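Local coordinates for protein proline dehydrogenase (Deinococcus radiodurans, PDB 4H6Q) that uses FAD to oxidise L-proline to delta-1-pyrroline-5-carboxylate, passing the electrons to a quinone in the first step of proline breakdown to glutamate, at residues A[99-104]-A[145-150]. Sequence-based numbering, arbitrary orientation.
With TFB (tetrahydrofuran-2-carboxylic acid), chain D.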
ATOM      1  N   ILE A  99       3.568  -2.480  -4.492  1.00  8.33           N
ATOM      2  CA  ILE A  99       3.972  -3.866  -4.760  1.00  9.27           C
ATOM      3  C   ILE A  99       4.268  -4.575  -3.460  1.00 10.00           C
ATOM      4  O   ILE A  99       4.750  -3.984  -2.479  1.00 10.08           O
ATOM      5  CB  ILE A  99       5.190  -3.963  -5.718  1.00  9.28           C
ATOM      6  CG1 ILE A  99       6.466  -3.357  -5.112  1.00 10.10           C
ATOM      7  CG2 ILE A  99       4.838  -3.290  -7.076  1.00 11.30           C
ATOM      8  CD1 ILE A  99       7.718  -3.535  -5.998  1.00 12.26           C
ATOM      9  N   LYS A 100       4.007  -5.892  -3.463  1.00 11.49           N
ATOM     10  CA  LYS A 100       4.464  -6.809  -2.411  1.00 11.45           C
ATOM     11  C   LYS A 100       5.735  -7.466  -2.907  1.00 11.30           C
ATOM     12  O   LYS A 100       5.748  -8.084  -3.986  1.00 11.83           O
ATOM     13  CB  LYS A 100       3.389  -7.897  -2.174  1.00 12.46           C
ATOM     14  CG  LYS A 100       2.239  -7.333  -1.327  1.00 12.86           C
ATOM     15  CD  LYS A 100       1.099  -8.324  -1.230  1.00 14.45           C
ATOM     16  CE  LYS A 100       0.019  -7.821  -0.269  1.00 13.67           C
ATOM     17  NZ  LYS A 100      -0.580  -6.506  -0.621  1.00 16.02           N
ATOM     18  N   LEU A 101       6.838  -7.338  -2.175  1.00 11.73           N
ATOM     19  CA  LEU A 101       8.070  -7.890  -2.723  1.00 11.79           C
ATOM     20  C   LEU A 101       8.042  -9.443  -2.850  1.00 11.21           C
ATOM     21  O   LEU A 101       8.802 -10.034  -3.624  1.00 12.48           O
ATOM     22  CB  LEU A 101       9.295  -7.411  -1.942  1.00 12.10           C
ATOM     23  CG  LEU A 101       9.614  -5.908  -2.200  1.00 11.92           C
ATOM     24  CD1 LEU A 101      10.551  -5.365  -1.148  1.00 14.21           C
ATOM     25  CD2 LEU A 101      10.156  -5.668  -3.608  1.00 13.74           C
ATOM     26  N   SER A 102       7.167 -10.119  -2.079  1.00 11.49           N
ATOM     27  CA  SER A 102       7.002 -11.561  -2.268  1.00 13.05           C
ATOM     28  C   SER A 102       6.364 -11.915  -3.618  1.00 12.93           C
ATOM     29  O   SER A 102       6.416 -13.080  -4.036  1.00 14.99           O
ATOM     30  CB  SER A 102       6.131 -12.152  -1.159  1.00 13.66           C
ATOM     31  OG  SER A 102       4.763 -11.878  -1.411  1.00 13.70           O
ATOM     32  N   SER A 103       5.782 -10.946  -4.328  1.00 11.74           N
ATOM     33  CA  SER A 103       5.267 -11.207  -5.673  1.00 12.28           C
ATOM     34  C   SER A 103       6.336 -11.125  -6.730  1.00 12.32           C
ATOM     35  O   SER A 103       6.132 -11.626  -7.848  1.00 12.88           O
ATOM     36  CB  SER A 103       4.134 -10.278  -6.066  1.00 12.99           C
ATOM     37  OG  SER A 103       4.578  -8.941  -6.248  1.00 12.20           O
ATOM     38  N   VAL A 104       7.515 -10.561  -6.390  1.00 11.15           N
ATOM     39  CA  VAL A 104       8.532 -10.347  -7.417  1.00 11.84           C
ATOM     40  C   VAL A 104       9.884 -10.956  -7.056  1.00 12.50           C
ATOM     41  O   VAL A 104      10.909 -10.649  -7.667  1.00 14.44           O
ATOM     42  CB  VAL A 104       8.643  -8.853  -7.794  1.00 12.09           C
ATOM     43  CG1 VAL A 104       7.366  -8.412  -8.479  1.00 12.34           C
ATOM     44  CG2 VAL A 104       8.982  -7.958  -6.594  1.00 11.87           C
ATOM     45  N   ASP A 145      12.654  -7.263   8.242  1.00 14.55           N
ATOM     46  CA  ASP A 145      14.070  -6.877   8.168  1.00 14.72           C
ATOM     47  C   ASP A 145      14.551  -6.734   6.740  1.00 15.08           C
ATOM     48  O   ASP A 145      15.160  -5.711   6.371  1.00 16.46           O
ATOM     49  CB  ASP A 145      14.941  -7.890   8.945  1.00 18.02           C
ATOM     50  CG  ASP A 145      14.777  -7.737  10.453  1.00 21.86           C
ATOM     51  OD1 ASP A 145      14.486  -8.715  11.165  1.00 32.15           O
ATOM     52  OD2 ASP A 145      14.950  -6.633  10.938  1.00 25.43           O
ATOM     53  N   VAL A 146      14.305  -7.743   5.904  1.00 15.19           N
ATOM     54  CA  VAL A 146      14.753  -7.672   4.525  1.00 15.95           C
ATOM     55  C   VAL A 146      14.047  -6.550   3.752  1.00 13.15           C
ATOM     56  O   VAL A 146      14.676  -5.841   2.963  1.00 14.57           O
ATOM     57  CB  VAL A 146      14.619  -9.041   3.754  1.00 17.51           C
ATOM     58  CG1 VAL A 146      13.174  -9.556   3.649  1.00 19.53           C
ATOM     59  CG2 VAL A 146      15.206  -8.927   2.366  1.00 18.85           C
ATOM     60  N   THR A 147      12.757  -6.342   3.990  1.00 12.76           N
ATOM     61  CA  THR A 147      12.071  -5.238   3.299  1.00 12.05           C
ATOM     62  C   THR A 147      12.661  -3.885   3.705  1.00 12.81           C
ATOM     63  O   THR A 147      12.857  -3.024   2.842  1.00 12.18           O
ATOM     64  CB  THR A 147      10.562  -5.262   3.573  1.00 11.98           C
ATOM     65  OG1 THR A 147      10.047  -6.512   3.092  1.00 13.04           O
ATOM     66  CG2 THR A 147       9.811  -4.119   2.894  1.00 12.93           C
ATOM     67  N   LEU A 148      12.955  -3.669   4.982  1.00 12.74           N
ATOM     68  CA  LEU A 148      13.548  -2.391   5.409  1.00 12.54           C
ATOM     69  C   LEU A 148      14.991  -2.187   4.917  1.00 13.40           C
ATOM     70  O   LEU A 148      15.386  -1.053   4.581  1.00 13.32           O
ATOM     71  CB  LEU A 148      13.457  -2.202   6.935  1.00 13.49           C
ATOM     72  CG  LEU A 148      12.018  -2.075   7.461  1.00 16.04           C
ATOM     73  CD1 LEU A 148      12.037  -1.850   8.977  1.00 18.40           C
ATOM     74  CD2 LEU A 148      11.166  -0.997   6.762  1.00 16.72           C
ATOM     75  N   GLU A 149      15.769  -3.266   4.834  1.00 13.57           N
ATOM     76  CA  GLU A 149      17.095  -3.219   4.235  1.00 14.93           C
ATOM     77  C   GLU A 149      17.009  -2.852   2.752  1.00 13.50           C
ATOM     78  O   GLU A 149      17.732  -1.968   2.247  1.00 14.50           O
ATOM     79  CB  GLU A 149      17.803  -4.555   4.384  1.00 17.01           C
ATOM     80  N   GLN A 150      16.111  -3.528   2.031  1.00 14.38           N
ATOM     81  CA  GLN A 150      15.952  -3.274   0.604  1.00 13.99           C
ATOM     82  C   GLN A 150      15.389  -1.870   0.357  1.00 12.11           C
ATOM     83  O   GLN A 150      15.823  -1.166  -0.581  1.00 12.51           O
ATOM     84  CB  GLN A 150      15.105  -4.348  -0.045  1.00 14.60           C
ATOM     85  CG  GLN A 150      15.770  -5.719  -0.043  1.00 14.16           C
ATOM     86  CD  GLN A 150      14.917  -6.841  -0.609  1.00 15.11           C
ATOM     87  OE1 GLN A 150      13.697  -6.826  -0.526  1.00 15.27           O
ATOM     88  NE2 GLN A 150      15.584  -7.832  -1.203  1.00 17.84           N
TER
HETATM   89  OA  TFB D2002      -1.766  -4.708   2.089  1.00 14.14           O
HETATM   90  CA  TFB D2002      -3.048  -5.071   2.585  1.00 13.25           C
HETATM   91  C   TFB D2002      -3.490  -6.399   2.005  1.00 14.02           C
HETATM   92  OB  TFB D2002      -4.466  -6.996   2.531  1.00 14.79           O
HETATM   93  CB  TFB D2002      -3.983  -4.015   2.169  1.00 13.64           C
HETATM   94  CG  TFB D2002      -3.330  -3.413   1.012  1.00 13.68           C
HETATM   95  CD  TFB D2002      -1.880  -3.685   1.103  1.00 13.90           C
HETATM   96  OXT TFB D2002      -2.897  -6.935   0.997  1.00 14.34           O
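In the beta8-alpha8 (TIM) barrel of proline dehydrogenase, the loop that leaves barrel strand 96-99 packs through L101 on T147 and Q150 of helix 144-158, one helical turn apart. The contact is small, burying 105 Å², and all three residues are inside the protein. A single methyl of L101 touches both residues: CD1 lies 4.3 Å from CG2 of T147, methyl against methyl, and 3.5 Å from OE1 of Q150, the leucine and glutamine side chains lying antiparallel. Leucine suits the place as an apolar chain long enough to reach the helix while also packing on A120 and L136. T147 and Q150 bring polar atoms into this buried layer, where NE2 of Q106 hydrogen-bonds to both T147 OG1 and Q150 OE1, satisfying them; T147 OG1 also hydrogen-bonds to R143 O, just before the start of the helix.

Next to L101, K100 serves the active site. A long chain, straight until it bends at the last torsion (chi4 58°), carries NZ to the proline analogue tetrahydrofuran-2-carboxylate, with a hydrogen bond of 2.9 Å to OXT and a weak one of 3.5 Å to the ring oxygen OA. A salt bridge to D137 gives NZ a further partner, while R293 and R294 also bind the ligand. Residues 100-103 form a type I beta turn: K100 O accepts from S103 N at 2.9 Å and, in the carbonyl plane, from S103 OG at 2.7 Å.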